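Local coordinates for protein pyruvate carboxylase n-terminal domain (Aquifex aeolicus, PDB 1ULZ) that belongs to the biotin carboxylase family, forming the biotin carboxylase subunit of pyruvate carboxylase around a central domain of ATP-grasp type, at residues Gly224-Ser229 and Arg291-His296; Tyr210-Asp215 and Gly271-Ile276; Pro153-Ala158 and Ile167-Asn172; Ala145-Ile150 and Leu196-Phe201. The protein carries 1 engineered substitution. All blocks are in the same frame, centred on the assembly; numbering follows the deposited sequence.

Contact 1: residues Gly224-Ser229 and Arg291-His296; sequences GERDCS and RIQVEH
R226 NH1, gripped from outside by two oxygens, Q211 OE1 and S299 OG, lies 4.0 Å from H296 CA, which sits over one face of the guanidinium; the R226 side chain carries most of the contact with the 291-296 loop. Q293 reaches the other terminal nitrogen at a slant: its CB is 3.5 Å from R226 NH2, with the amide plane turned 43° from the guanidinium and its main polar partner in N289. Further back, E295 CG comes within 3.8 Å of R226 NE, which itself forms a salt bridge with E209. A bend at chi3 of R226 (-69°) swings this head round after its CD has passed E295 O at 3.6 Å. All of this is buried inside the ATP-grasp domain, where strand 220-232 of the large antiparallel sheet meets the loop leading into helix 296-303. That loop closes in a type I turn from Q293 to H296. Q293 O accepts twice there, from H296 N and, at 2.8 Å, from H296 ND1, which lies in line with the C=O; the imidazole is thereby held edge-on, and I292 CD1 rests on one of its faces. The E295 carboxylate has its charged partners outside the two segments, OE1 with K236 and OE2 with R337. C228 SG sits 3.5 Å from E295 OE1.

Contact 2: residues Tyr210-Asp215 and Gly271-Ile276; sequences YQVLGD and GTMEFI
Four backbone hydrogen bonds join Y210 to M273 and V212 to G271, two for each antiparallel hydrogen-bonded pair. Y210 N gives to M273 O at 2.9 Å, and M273 N returns a bond to Y210 O at 3.0 Å. Between them stands the non-hydrogen-bonded pair Q211 and T272, where a CA-H...O contact runs from T272 CA to Y210 O (3.2 Å). One carbonyl does double duty: V212 O takes G271 N from one face of its plane and Q211 NE2 (2.9 Å) from the other. The bend of Q211 at chi2 (60°) turns its amide toward the neighbouring strand, where NE2 reaches V212 O. Strands 206-214 and 269-277 are thus neighbours in the large antiparallel sheet, whose strands 206-214, 220-232 and 269-277 belong to the ATP-grasp domain. Apolar contacts gather on the face that bears Y210, V212 and M273. V212 CG2 lies 4.3 Å from M273 CG, and V212 CB is 3.4 Å from G271 O. The Y210 and F275 rings meet at a slant, Y210 CD1 4.1 Å from F275 CE1. Helix 248-264 packs on this face through V258, which touches Y210, V212 and M273, and Y210 OH is hydrogen-bonded to R251 O.

Contact 3: residues Pro153-Ala158 and Ile167-Asn172; sequences PVLLKA and IRICRN
C170, I167 and L156 bury the most surface in this antiparallel pairing. C170 reaches V154 and L156 together: its CB meets V154 CG2 at 3.8 Å, and its SG, turned anti to the carbonyl carbon (chi1 -46°), lies 4.1 Å from L156 CB. Backbone bonds run both ways between C170 and V154 and between L156 and R168, R168 N reaching L156 O at 2.9 Å. The two strands form a beta hairpin closed by a glycine-rich loop, in the small outlying part of the ATP-grasp domain that acts as a lid in biotin carboxylases. On the side of L155 and I169, I167 reaches two neighbours. Its CG2 touches L155 CD2 at 4.0 Å, and its CD1 lies alongside the K157 chain, 3.8 Å from K157 CD. L155 CD2 also meets I169 CG1, the two side chains pointing the same way. Behind L156 and C170 comes helix 173-189, whose N179 touches both.

Contact 4: residues Ala145-Ile150 and Leu196-Phe201; sequences ALAREI and LLLEKF
The flat group in this contact is the peptide between E199 and K200: I150 CD1 stands over one face of it, 4.1 Å from K200 N. At the peptide's edge, E199 O is taken by L155 N of the next strand. I150 gets its methyl there with CG1 placed between the backbone N and the carbonyl carbon (chi1 61°), and the extended tip also comes within 4.3 Å of K200 CB. The K200 chain in turn runs past I150 O, its CD 3.6 Å from that oxygen. The other apolar contacts centre on L198. Its CD2 pushes in among three residues of the helix, 4.1 Å from L146 CD2, 4.2 Å from A147 CB and 4.4 Å from I150 CD1. L146 and L198 run past one another head to tail, meeting at their CD2 methyls. No hydrogen bond crosses the contact. The axes of 145-150 and 196-200 run almost in the same direction, 14° apart and 9.1 Å at closest approach. The helix ends at I150 and the chain turns into strand 154-158, which lies beside strand 196-200 in a three-stranded sheet. Helix 140-150 packs on that sheet through L198, itself against V154, while L196 meets Y180 and A183 of helix 173-189.

In the fold
The contacts fall into two groups within the ATP-grasp domain region. Contacts 1 and 2, centres 8 Å apart, share the large antiparallel sheet: strands 206-214 and 220-232 are neighbours there, and the segments of the two contacts alternate along the chain. Contacts 3 and 4, also 8 Å apart, share the three-stranded sheet, with strand 154-158 between 168-170 and 196-200; contact 3 falls within the span of chain bounded by contact 4. The groups lie about 28 to 30 Å apart between centres. Strand 196-200 leads directly to strand 206-214, so the chain completes the small outlying subdomain before building the central sheet, consistent with a lid on a body.

Contact 1: residues Gly224-Ser229 and Arg291-His296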
loop_
_atom_site.group_PDB
_atom_site.type_symbol
_atom_site.label_atom_id
_atom_site.label_comp_id
_atom_site.label_asym_id
_atom_site.label_seq_id
_atom_site.Cartn_x
_atom_site.Cartn_y
_atom_site.Cartn_z
ATOM N N GLY A 224 -19.865 0.448 -3.682
ATOM C CA GLY A 224 -19.982 1.826 -3.244
ATOM C C GLY A 224 -19.752 2.855 -4.332
ATOM O O GLY A 224 -19.602 2.519 -5.509
ATOM N N GLU A 225 -19.708 4.119 -3.930
ATOM C CA GLU A 225 -19.526 5.212 -4.874
ATOM C C GLU A 225 -18.190 5.932 -4.736
ATOM O O GLU A 225 -17.432 5.719 -3.784
ATOM C CB GLU A 225 -20.651 6.243 -4.710
ATOM C CG GLU A 225 -20.428 7.250 -3.567
ATOM C CD GLU A 225 -20.599 6.656 -2.171
ATOM O OE1 GLU A 225 -20.720 5.420 -2.038
ATOM O OE2 GLU A 225 -20.607 7.433 -1.193
ATOM N N ARG A 226 -17.927 6.796 -5.708
ATOM C CA ARG A 226 -16.722 7.607 -5.744
ATOM C C ARG A 226 -17.127 9.037 -6.106
ATOM O O ARG A 226 -18.011 9.250 -6.937
ATOM C CB ARG A 226 -15.742 7.068 -6.795
ATOM C CG ARG A 226 -15.182 5.683 -6.480
ATOM C CD ARG A 226 -14.149 5.244 -7.516
ATOM N NE ARG A 226 -14.738 4.972 -8.823
ATOM C CZ ARG A 226 -14.995 3.753 -9.289
ATOM N NH1 ARG A 226 -14.714 2.684 -8.552
ATOM N NH2 ARG A 226 -15.522 3.604 -10.499
ATOM N N ASP A 227 -16.496 10.009 -5.459
ATOM C CA ASP A 227 -16.760 11.417 -5.744
ATOM C C ASP A 227 -15.582 11.917 -6.569
ATOM O O ASP A 227 -14.467 12.041 -6.063
ATOM C CB ASP A 227 -16.879 12.211 -4.442
ATOM C CG ASP A 227 -17.169 13.680 -4.677
ATOM O OD1 ASP A 227 -17.803 14.303 -3.798
ATOM O OD2 ASP A 227 -16.762 14.213 -5.733
ATOM N N CYS A 228 -15.832 12.186 -7.846
ATOM C CA CYS A 228 -14.791 12.647 -8.757
ATOM C C CYS A 228 -15.092 14.061 -9.254
ATOM O O CYS A 228 -14.809 14.401 -10.405
ATOM C CB CYS A 228 -14.701 11.692 -9.950
ATOM S SG CYS A 228 -14.821 9.934 -9.487
ATOM N N SER A 229 -15.659 14.876 -8.371
ATOM C CA SER A 229 -16.031 16.249 -8.708
ATOM C C SER A 229 -14.871 17.147 -9.129
ATOM O O SER A 229 -15.039 18.027 -9.976
ATOM C CB SER A 229 -16.747 16.905 -7.525
ATOM O OG SER A 229 -17.923 16.199 -7.188
ATOM N N ARG A 291 -16.526 -0.654 -18.599
ATOM C CA ARG A 291 -15.122 -1.046 -18.542
ATOM C C ARG A 291 -14.560 -0.746 -17.160
ATOM O O ARG A 291 -15.257 -0.199 -16.305
ATOM C CB ARG A 291 -14.335 -0.226 -19.557
ATOM C CG ARG A 291 -14.491 1.280 -19.334
ATOM C CD ARG A 291 -13.477 2.099 -20.124
ATOM N NE ARG A 291 -13.791 3.528 -20.126
ATOM C CZ ARG A 291 -13.513 4.381 -19.142
ATOM N NH1 ARG A 291 -12.897 3.975 -18.039
ATOM N NH2 ARG A 291 -13.862 5.655 -19.264
ATOM N N ILE A 292 -13.293 -1.101 -16.954
ATOM C CA ILE A 292 -12.626 -0.824 -15.689
ATOM C C ILE A 292 -12.461 0.698 -15.632
ATOM O O ILE A 292 -12.291 1.354 -16.663
ATOM C CB ILE A 292 -11.223 -1.508 -15.614
ATOM C CG1 ILE A 292 -10.617 -1.318 -14.222
ATOM C CG2 ILE A 292 -10.281 -0.915 -16.657
ATOM C CD1 ILE A 292 -11.415 -1.955 -13.109
ATOM N N GLN A 293 -12.521 1.264 -14.437
ATOM C CA GLN A 293 -12.385 2.712 -14.298
ATOM C C GLN A 293 -10.947 3.102 -13.967
ATOM O O GLN A 293 -10.247 2.376 -13.259
ATOM C CB GLN A 293 -13.300 3.225 -13.188
ATOM C CG GLN A 293 -13.576 4.707 -13.284
ATOM C CD GLN A 293 -14.774 5.005 -14.163
ATOM O OE1 GLN A 293 -15.039 4.295 -15.139
ATOM N NE2 GLN A 293 -15.502 6.064 -13.826
ATOM N N VAL A 294 -10.510 4.252 -14.471
ATOM C CA VAL A 294 -9.160 4.718 -14.191
ATOM C C VAL A 294 -8.964 4.805 -12.684
ATOM O O VAL A 294 -7.964 4.325 -12.147
ATOM C CB VAL A 294 -8.888 6.124 -14.779
ATOM C CG1 VAL A 294 -7.474 6.568 -14.419
ATOM C CG2 VAL A 294 -9.064 6.111 -16.290
ATOM N N GLU A 295 -9.935 5.404 -12.002
ATOM C CA GLU A 295 -9.849 5.585 -10.561
ATOM C C GLU A 295 -10.362 4.433 -9.689
ATOM O O GLU A 295 -10.712 4.639 -8.527
ATOM C CB GLU A 295 -10.543 6.900 -10.157
ATOM C CG GLU A 295 -12.021 7.039 -10.545
ATOM C CD GLU A 295 -12.249 7.569 -11.966
ATOM O OE1 GLU A 295 -13.180 8.379 -12.146
ATOM O OE2 GLU A 295 -11.519 7.185 -12.901
ATOM N N HIS A 296 -10.383 3.220 -10.229
ATOM C CA HIS A 296 -10.854 2.071 -9.456
ATOM C C HIS A 296 -10.119 1.812 -8.136
ATOM O O HIS A 296 -10.714 1.301 -7.186
ATOM C CB HIS A 296 -10.808 0.786 -10.296
ATOM C CG HIS A 296 -9.424 0.282 -10.575
ATOM N ND1 HIS A 296 -8.682 0.691 -11.662
ATOM C CD2 HIS A 296 -8.657 -0.622 -9.916
ATOM C CE1 HIS A 296 -7.520 0.060 -11.663
ATOM N NE2 HIS A 296 -7.480 -0.743 -10.615
#

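Contact 2: residues Tyr210-Asp215 and Gly271-Ile276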
loop_
_atom_site.group_PDB
_atom_site.type_symbol
_atom_site.label_atom_id
_atom_site.label_comp_id
_atom_site.label_asym_id
_atom_site.label_seq_id
_atom_site.Cartn_x
_atom_site.Cartn_y
_atom_site.Cartn_z
ATOM N N TYR A 210 -21.008 5.065 -9.144
ATOM C CA TYR A 210 -21.044 3.761 -8.505
ATOM C C TYR A 210 -20.247 2.693 -9.243
ATOM O O TYR A 210 -20.291 2.596 -10.478
ATOM C CB TYR A 210 -22.492 3.282 -8.345
ATOM C CG TYR A 210 -23.136 3.676 -7.035
ATOM C CD1 TYR A 210 -23.677 4.948 -6.848
ATOM C CD2 TYR A 210 -23.174 2.783 -5.971
ATOM C CE1 TYR A 210 -24.235 5.315 -5.634
ATOM C CE2 TYR A 210 -23.727 3.138 -4.755
ATOM C CZ TYR A 210 -24.256 4.403 -4.586
ATOM O OH TYR A 210 -24.796 4.746 -3.367
ATOM N N GLN A 211 -19.524 1.887 -8.473
ATOM C CA GLN A 211 -18.737 0.795 -9.028
ATOM C C GLN A 211 -19.619 -0.453 -9.071
ATOM O O GLN A 211 -20.208 -0.844 -8.062
ATOM C CB GLN A 211 -17.509 0.517 -8.156
ATOM C CG GLN A 211 -16.662 -0.656 -8.630
ATOM C CD GLN A 211 -16.108 -0.456 -10.028
ATOM O OE1 GLN A 211 -15.356 0.484 -10.278
ATOM N NE2 GLN A 211 -16.480 -1.342 -10.949
ATOM N N VAL A 212 -19.709 -1.073 -10.241
ATOM C CA VAL A 212 -20.514 -2.279 -10.400
ATOM C C VAL A 212 -19.609 -3.476 -10.685
ATOM O O VAL A 212 -18.552 -3.324 -11.291
ATOM C CB VAL A 212 -21.513 -2.118 -11.564
ATOM C CG1 VAL A 212 -22.364 -3.366 -11.704
ATOM C CG2 VAL A 212 -22.383 -0.896 -11.327
ATOM N N LEU A 213 -20.017 -4.659 -10.234
ATOM C CA LEU A 213 -19.243 -5.876 -10.464
ATOM C C LEU A 213 -20.185 -7.072 -10.399
ATOM O O LEU A 213 -20.869 -7.290 -9.397
ATOM C CB LEU A 213 -18.132 -6.030 -9.407
ATOM C CG LEU A 213 -17.097 -7.146 -9.631
ATOM C CD1 LEU A 213 -16.325 -6.874 -10.906
ATOM C CD2 LEU A 213 -16.138 -7.226 -8.444
ATOM N N GLY A 214 -20.241 -7.837 -11.480
ATOM C CA GLY A 214 -21.115 -8.994 -11.497
ATOM C C GLY A 214 -20.495 -10.163 -12.233
ATOM O O GLY A 214 -19.684 -9.970 -13.131
ATOM N N ASP A 215 -20.861 -11.379 -11.846
ATOM C CA ASP A 215 -20.331 -12.556 -12.519
ATOM C C ASP A 215 -21.305 -12.946 -13.631
ATOM O O ASP A 215 -22.340 -12.298 -13.804
ATOM C CB ASP A 215 -20.121 -13.700 -11.519
ATOM C CG ASP A 215 -21.415 -14.182 -10.877
ATOM O OD1 ASP A 215 -21.327 -14.873 -9.838
ATOM O OD2 ASP A 215 -22.512 -13.893 -11.403
ATOM N N GLY A 271 -18.046 -2.417 -14.190
ATOM C CA GLY A 271 -18.720 -1.297 -14.818
ATOM C C GLY A 271 -18.917 -0.148 -13.846
ATOM O O GLY A 271 -18.872 -0.335 -12.629
ATOM N N THR A 272 -19.133 1.050 -14.384
ATOM C CA THR A 272 -19.344 2.234 -13.560
ATOM C C THR A 272 -20.534 3.048 -14.047
ATOM O O THR A 272 -20.623 3.378 -15.229
ATOM C CB THR A 272 -18.103 3.148 -13.568
ATOM O OG1 THR A 272 -16.988 2.445 -13.011
ATOM C CG2 THR A 272 -18.356 4.405 -12.749
ATOM N N MET A 273 -21.459 3.352 -13.142
ATOM C CA MET A 273 -22.618 4.167 -13.494
ATOM C C MET A 273 -22.351 5.563 -12.936
ATOM O O MET A 273 -22.237 5.747 -11.721
ATOM C CB MET A 273 -23.912 3.601 -12.894
ATOM C CG MET A 273 -24.344 2.242 -13.459
ATOM S SD MET A 273 -26.173 2.047 -13.534
ATOM C CE MET A 273 -26.616 2.258 -11.882
ATOM N N GLU A 274 -22.231 6.535 -13.830
ATOM C CA GLU A 274 -21.959 7.909 -13.431
ATOM C C GLU A 274 -23.233 8.727 -13.216
ATOM O O GLU A 274 -24.162 8.670 -14.022
ATOM C CB GLU A 274 -21.047 8.577 -14.474
ATOM C CG GLU A 274 -19.681 7.876 -14.588
ATOM C CD GLU A 274 -18.659 8.619 -15.446
ATOM O OE1 GLU A 274 -17.460 8.258 -15.368
ATOM O OE2 GLU A 274 -19.040 9.548 -16.194
ATOM N N PHE A 275 -23.269 9.463 -12.105
ATOM C CA PHE A 275 -24.400 10.318 -11.738
ATOM C C PHE A 275 -23.895 11.724 -11.419
ATOM O O PHE A 275 -22.692 11.968 -11.332
ATOM C CB PHE A 275 -25.098 9.839 -10.453
ATOM C CG PHE A 275 -25.684 8.454 -10.519
ATOM C CD1 PHE A 275 -24.884 7.336 -10.377
ATOM C CD2 PHE A 275 -27.050 8.279 -10.676
ATOM C CE1 PHE A 275 -25.437 6.063 -10.386
ATOM C CE2 PHE A 275 -27.608 7.012 -10.686
ATOM C CZ PHE A 275 -26.802 5.903 -10.541
ATOM N N ILE A 276 -24.837 12.647 -11.250
ATOM C CA ILE A 276 -24.522 14.005 -10.836
ATOM C C ILE A 276 -25.376 14.159 -9.593
ATOM O O ILE A 276 -26.526 13.723 -9.569
ATOM C CB ILE A 276 -24.917 15.073 -11.876
ATOM C CG1 ILE A 276 -26.380 14.918 -12.276
ATOM C CG2 ILE A 276 -24.013 14.976 -13.081
ATOM C CD1 ILE A 276 -26.809 15.921 -13.312
#

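Contact 3: residues Pro153-Ala158 and Ile167-Asn172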
loop_
_atom_site.group_PDB
_atom_site.type_symbol
_atom_site.label_atom_id
_atom_site.label_comp_id
_atom_site.label_asym_id
_atom_site.label_seq_id
_atom_site.Cartn_x
_atom_site.Cartn_y
_atom_site.Cartn_z
ATOM N N PRO A 153 -34.234 25.930 -9.835
ATOM C CA PRO A 153 -34.201 26.458 -11.202
ATOM C C PRO A 153 -34.345 25.401 -12.292
ATOM O O PRO A 153 -34.151 24.213 -12.051
ATOM C CB PRO A 153 -32.847 27.157 -11.260
ATOM C CG PRO A 153 -31.993 26.271 -10.386
ATOM C CD PRO A 153 -32.902 26.025 -9.204
ATOM N N VAL A 154 -34.675 25.852 -13.496
ATOM C CA VAL A 154 -34.827 24.961 -14.638
ATOM C C VAL A 154 -34.078 25.529 -15.846
ATOM O O VAL A 154 -33.671 26.693 -15.842
ATOM C CB VAL A 154 -36.317 24.769 -15.009
ATOM C CG1 VAL A 154 -37.062 24.137 -13.840
ATOM C CG2 VAL A 154 -36.945 26.109 -15.383
ATOM N N LEU A 155 -33.899 24.704 -16.872
ATOM C CA LEU A 155 -33.192 25.111 -18.079
ATOM C C LEU A 155 -34.104 25.039 -19.303
ATOM O O LEU A 155 -34.829 24.065 -19.488
ATOM C CB LEU A 155 -31.985 24.193 -18.330
ATOM C CG LEU A 155 -30.979 23.915 -17.216
ATOM C CD1 LEU A 155 -29.974 22.878 -17.716
ATOM C CD2 LEU A 155 -30.267 25.197 -16.803
ATOM N N LEU A 156 -34.051 26.070 -20.139
ATOM C CA LEU A 156 -34.847 26.115 -21.361
ATOM C C LEU A 156 -33.863 26.187 -22.524
ATOM O O LEU A 156 -32.914 26.966 -22.475
ATOM C CB LEU A 156 -35.740 27.356 -21.361
ATOM C CG LEU A 156 -36.656 27.576 -22.564
ATOM C CD1 LEU A 156 -37.687 26.463 -22.634
ATOM C CD2 LEU A 156 -37.342 28.938 -22.440
ATOM N N LYS A 157 -34.068 25.378 -23.559
ATOM C CA LYS A 157 -33.161 25.415 -24.701
ATOM C C LYS A 157 -33.813 25.006 -26.011
ATOM O O LYS A 157 -34.599 24.061 -26.061
ATOM C CB LYS A 157 -31.934 24.533 -24.444
ATOM C CG LYS A 157 -32.189 23.033 -24.467
ATOM C CD LYS A 157 -30.914 22.275 -24.059
ATOM C CE LYS A 157 -30.995 20.776 -24.363
ATOM N NZ LYS A 157 -30.089 20.407 -25.513
ATOM N N ALA A 158 -33.477 25.735 -27.070
ATOM C CA ALA A 158 -34.014 25.464 -28.398
ATOM C C ALA A 158 -33.162 24.388 -29.062
ATOM O O ALA A 158 -31.934 24.402 -28.956
ATOM C CB ALA A 158 -34.006 26.737 -29.230
ATOM N N ILE A 167 -28.209 27.772 -23.811
ATOM C CA ILE A 167 -29.100 27.339 -22.737
ATOM C C ILE A 167 -29.517 28.554 -21.919
ATOM O O ILE A 167 -28.724 29.466 -21.709
ATOM C CB ILE A 167 -28.401 26.306 -21.805
ATOM C CG1 ILE A 167 -28.524 24.898 -22.389
ATOM C CG2 ILE A 167 -29.023 26.335 -20.420
ATOM C CD1 ILE A 167 -27.979 24.751 -23.783
ATOM N N ARG A 168 -30.765 28.575 -21.467
ATOM C CA ARG A 168 -31.256 29.695 -20.679
ATOM C C ARG A 168 -31.692 29.253 -19.282
ATOM O O ARG A 168 -32.608 28.449 -19.132
ATOM C CB ARG A 168 -32.432 30.366 -21.395
ATOM C CG ARG A 168 -32.139 30.831 -22.822
ATOM C CD ARG A 168 -33.445 31.212 -23.537
ATOM N NE ARG A 168 -33.262 31.580 -24.946
ATOM C CZ ARG A 168 -32.736 32.731 -25.342
ATOM N NH1 ARG A 168 -32.346 33.604 -24.431
ATOM N NH2 ARG A 168 -32.617 33.012 -26.631
ATOM N N ILE A 169 -31.033 29.789 -18.262
ATOM C CA ILE A 169 -31.370 29.452 -16.886
ATOM C C ILE A 169 -32.572 30.276 -16.424
ATOM O O ILE A 169 -32.602 31.492 -16.590
ATOM C CB ILE A 169 -30.184 29.735 -15.945
ATOM C CG1 ILE A 169 -28.968 28.919 -16.378
ATOM C CG2 ILE A 169 -30.551 29.381 -14.523
ATOM C CD1 ILE A 169 -27.727 29.205 -15.545
ATOM N N CYS A 170 -33.566 29.597 -15.863
ATOM C CA CYS A 170 -34.774 30.246 -15.356
ATOM C C CYS A 170 -34.837 29.934 -13.854
ATOM O O CYS A 170 -35.016 28.780 -13.466
ATOM C CB CYS A 170 -36.015 29.679 -16.057
ATOM S SG CYS A 170 -35.892 29.535 -17.867
ATOM N N ARG A 171 -34.700 30.959 -13.018
ATOM C CA ARG A 171 -34.702 30.765 -11.569
ATOM C C ARG A 171 -36.052 30.925 -10.867
ATOM O O ARG A 171 -36.174 30.655 -9.674
ATOM C CB ARG A 171 -33.659 31.689 -10.934
ATOM C CG ARG A 171 -32.232 31.354 -11.376
ATOM C CD ARG A 171 -31.170 32.156 -10.629
ATOM N NE ARG A 171 -29.823 31.829 -11.104
ATOM C CZ ARG A 171 -29.164 30.714 -10.792
ATOM N NH1 ARG A 171 -29.715 29.803 -9.994
ATOM N NH2 ARG A 171 -27.949 30.504 -11.287
ATOM N N ASN A 172 -37.056 31.368 -11.614
ATOM C CA ASN A 172 -38.411 31.546 -11.096
ATOM C C ASN A 172 -39.332 31.639 -12.310
ATOM O O ASN A 172 -38.850 31.753 -13.437
ATOM C CB ASN A 172 -38.505 32.812 -10.232
ATOM C CG ASN A 172 -38.005 34.046 -10.950
ATOM O OD1 ASN A 172 -38.533 34.430 -11.993
ATOM N ND2 ASN A 172 -36.974 34.674 -10.394
#

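Contact 4: residues Ala145-Ile150 and Leu196-Phe201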
loop_
_atom_site.group_PDB
_atom_site.type_symbol
_atom_site.label_atom_id
_atom_site.label_comp_id
_atom_site.label_asym_id
_atom_site.label_seq_id
_atom_site.Cartn_x
_atom_site.Cartn_y
_atom_site.Cartn_z
ATOM N N ALA A 145 -46.217 24.682 -15.743
ATOM C CA ALA A 145 -46.729 23.598 -14.903
ATOM C C ALA A 145 -45.650 22.555 -14.667
ATOM O O ALA A 145 -45.537 21.998 -13.575
ATOM C CB ALA A 145 -47.955 22.951 -15.559
ATOM N N LEU A 146 -44.857 22.295 -15.697
ATOM C CA LEU A 146 -43.777 21.322 -15.600
ATOM C C LEU A 146 -42.694 21.803 -14.629
ATOM O O LEU A 146 -42.174 21.023 -13.826
ATOM C CB LEU A 146 -43.175 21.077 -16.982
ATOM C CG LEU A 146 -42.025 20.069 -17.070
ATOM C CD1 LEU A 146 -42.497 18.693 -16.613
ATOM C CD2 LEU A 146 -41.516 20.014 -18.511
ATOM N N ALA A 147 -42.365 23.090 -14.699
ATOM C CA ALA A 147 -41.347 23.670 -13.828
ATOM C C ALA A 147 -41.722 23.571 -12.346
ATOM O O ALA A 147 -40.869 23.304 -11.499
ATOM C CB ALA A 147 -41.099 25.133 -14.218
ATOM N N ARG A 148 -42.997 23.788 -12.034
ATOM C CA ARG A 148 -43.473 23.711 -10.649
ATOM C C ARG A 148 -43.268 22.334 -10.036
ATOM O O ARG A 148 -42.876 22.221 -8.880
ATOM C CB ARG A 148 -44.962 24.064 -10.555
ATOM C CG ARG A 148 -45.273 25.513 -10.832
ATOM C CD ARG A 148 -46.768 25.790 -10.800
ATOM N NE ARG A 148 -47.056 27.047 -11.486
ATOM C CZ ARG A 148 -47.825 27.147 -12.564
ATOM N NH1 ARG A 148 -48.394 26.064 -13.077
ATOM N NH2 ARG A 148 -48.012 28.332 -13.135
ATOM N N GLU A 149 -43.538 21.275 -10.790
ATOM C CA GLU A 149 -43.355 19.954 -10.212
ATOM C C GLU A 149 -41.916 19.463 -10.164
ATOM O O GLU A 149 -41.581 18.657 -9.304
ATOM C CB GLU A 149 -44.230 18.915 -10.912
ATOM C CG GLU A 149 -44.192 18.941 -12.399
ATOM C CD GLU A 149 -44.861 17.712 -12.971
ATOM O OE1 GLU A 149 -45.220 17.716 -14.169
ATOM O OE2 GLU A 149 -45.021 16.731 -12.211
ATOM N N ILE A 150 -41.059 19.931 -11.070
ATOM C CA ILE A 150 -39.676 19.479 -11.026
ATOM C C ILE A 150 -38.863 20.396 -10.133
ATOM O O ILE A 150 -37.787 20.026 -9.674
ATOM C CB ILE A 150 -39.029 19.408 -12.428
ATOM C CG1 ILE A 150 -39.003 20.781 -13.086
ATOM C CG2 ILE A 150 -39.796 18.436 -13.303
ATOM C CD1 ILE A 150 -38.398 20.746 -14.476
ATOM N N LEU A 196 -38.414 23.675 -28.275
ATOM C CA LEU A 196 -37.921 24.007 -26.948
ATOM C C LEU A 196 -38.073 22.856 -25.970
ATOM O O LEU A 196 -39.128 22.230 -25.890
ATOM C CB LEU A 196 -38.659 25.231 -26.404
ATOM C CG LEU A 196 -38.581 26.498 -27.256
ATOM C CD1 LEU A 196 -39.315 27.637 -26.549
ATOM C CD2 LEU A 196 -37.131 26.865 -27.483
ATOM N N LEU A 197 -37.002 22.590 -25.229
ATOM C CA LEU A 197 -36.989 21.536 -24.227
ATOM C C LEU A 197 -36.727 22.198 -22.877
ATOM O O LEU A 197 -36.045 23.222 -22.808
ATOM C CB LEU A 197 -35.863 20.538 -24.521
ATOM C CG LEU A 197 -35.860 19.775 -25.849
ATOM C CD1 LEU A 197 -34.561 18.983 -25.968
ATOM C CD2 LEU A 197 -37.064 18.840 -25.924
ATOM N N LEU A 198 -37.279 21.629 -21.811
ATOM C CA LEU A 198 -37.064 22.152 -20.465
ATOM C C LEU A 198 -36.419 21.017 -19.661
ATOM O O LEU A 198 -36.737 19.848 -19.870
ATOM C CB LEU A 198 -38.390 22.561 -19.807
ATOM C CG LEU A 198 -38.249 23.444 -18.560
ATOM C CD1 LEU A 198 -37.872 24.849 -18.992
ATOM C CD2 LEU A 198 -39.546 23.488 -17.768
ATOM N N GLU A 199 -35.517 21.361 -18.750
ATOM C CA GLU A 199 -34.832 20.365 -17.932
ATOM C C GLU A 199 -34.540 20.960 -16.563
ATOM O O GLU A 199 -34.343 22.158 -16.437
ATOM C CB GLU A 199 -33.510 19.963 -18.606
ATOM C CG GLU A 199 -32.613 19.041 -17.787
ATOM C CD GLU A 199 -31.142 19.130 -18.205
ATOM O OE1 GLU A 199 -30.854 18.998 -19.420
ATOM O OE2 GLU A 199 -30.277 19.336 -17.317
ATOM N N LYS A 200 -34.512 20.126 -15.531
ATOM C CA LYS A 200 -34.207 20.620 -14.199
ATOM C C LYS A 200 -32.732 21.019 -14.204
ATOM O O LYS A 200 -31.903 20.311 -14.778
ATOM C CB LYS A 200 -34.439 19.522 -13.166
ATOM C CG LYS A 200 -34.449 20.006 -11.728
ATOM C CD LYS A 200 -34.547 18.815 -10.776
ATOM C CE LYS A 200 -34.970 19.246 -9.387
ATOM N NZ LYS A 200 -34.027 20.217 -8.785
ATOM N N PHE A 201 -32.410 22.156 -13.586
ATOM C CA PHE A 201 -31.033 22.644 -13.516
ATOM C C PHE A 201 -30.383 22.144 -12.230
ATOM O O PHE A 201 -30.797 22.530 -11.135
ATOM C CB PHE A 201 -31.006 24.183 -13.513
ATOM C CG PHE A 201 -29.609 24.778 -13.481
ATOM C CD1 PHE A 201 -29.406 26.076 -13.032
ATOM C CD2 PHE A 201 -28.514 24.060 -13.937
ATOM C CE1 PHE A 201 -28.144 26.646 -13.039
ATOM C CE2 PHE A 201 -27.243 24.625 -13.948
ATOM C CZ PHE A 201 -27.057 25.924 -13.498
#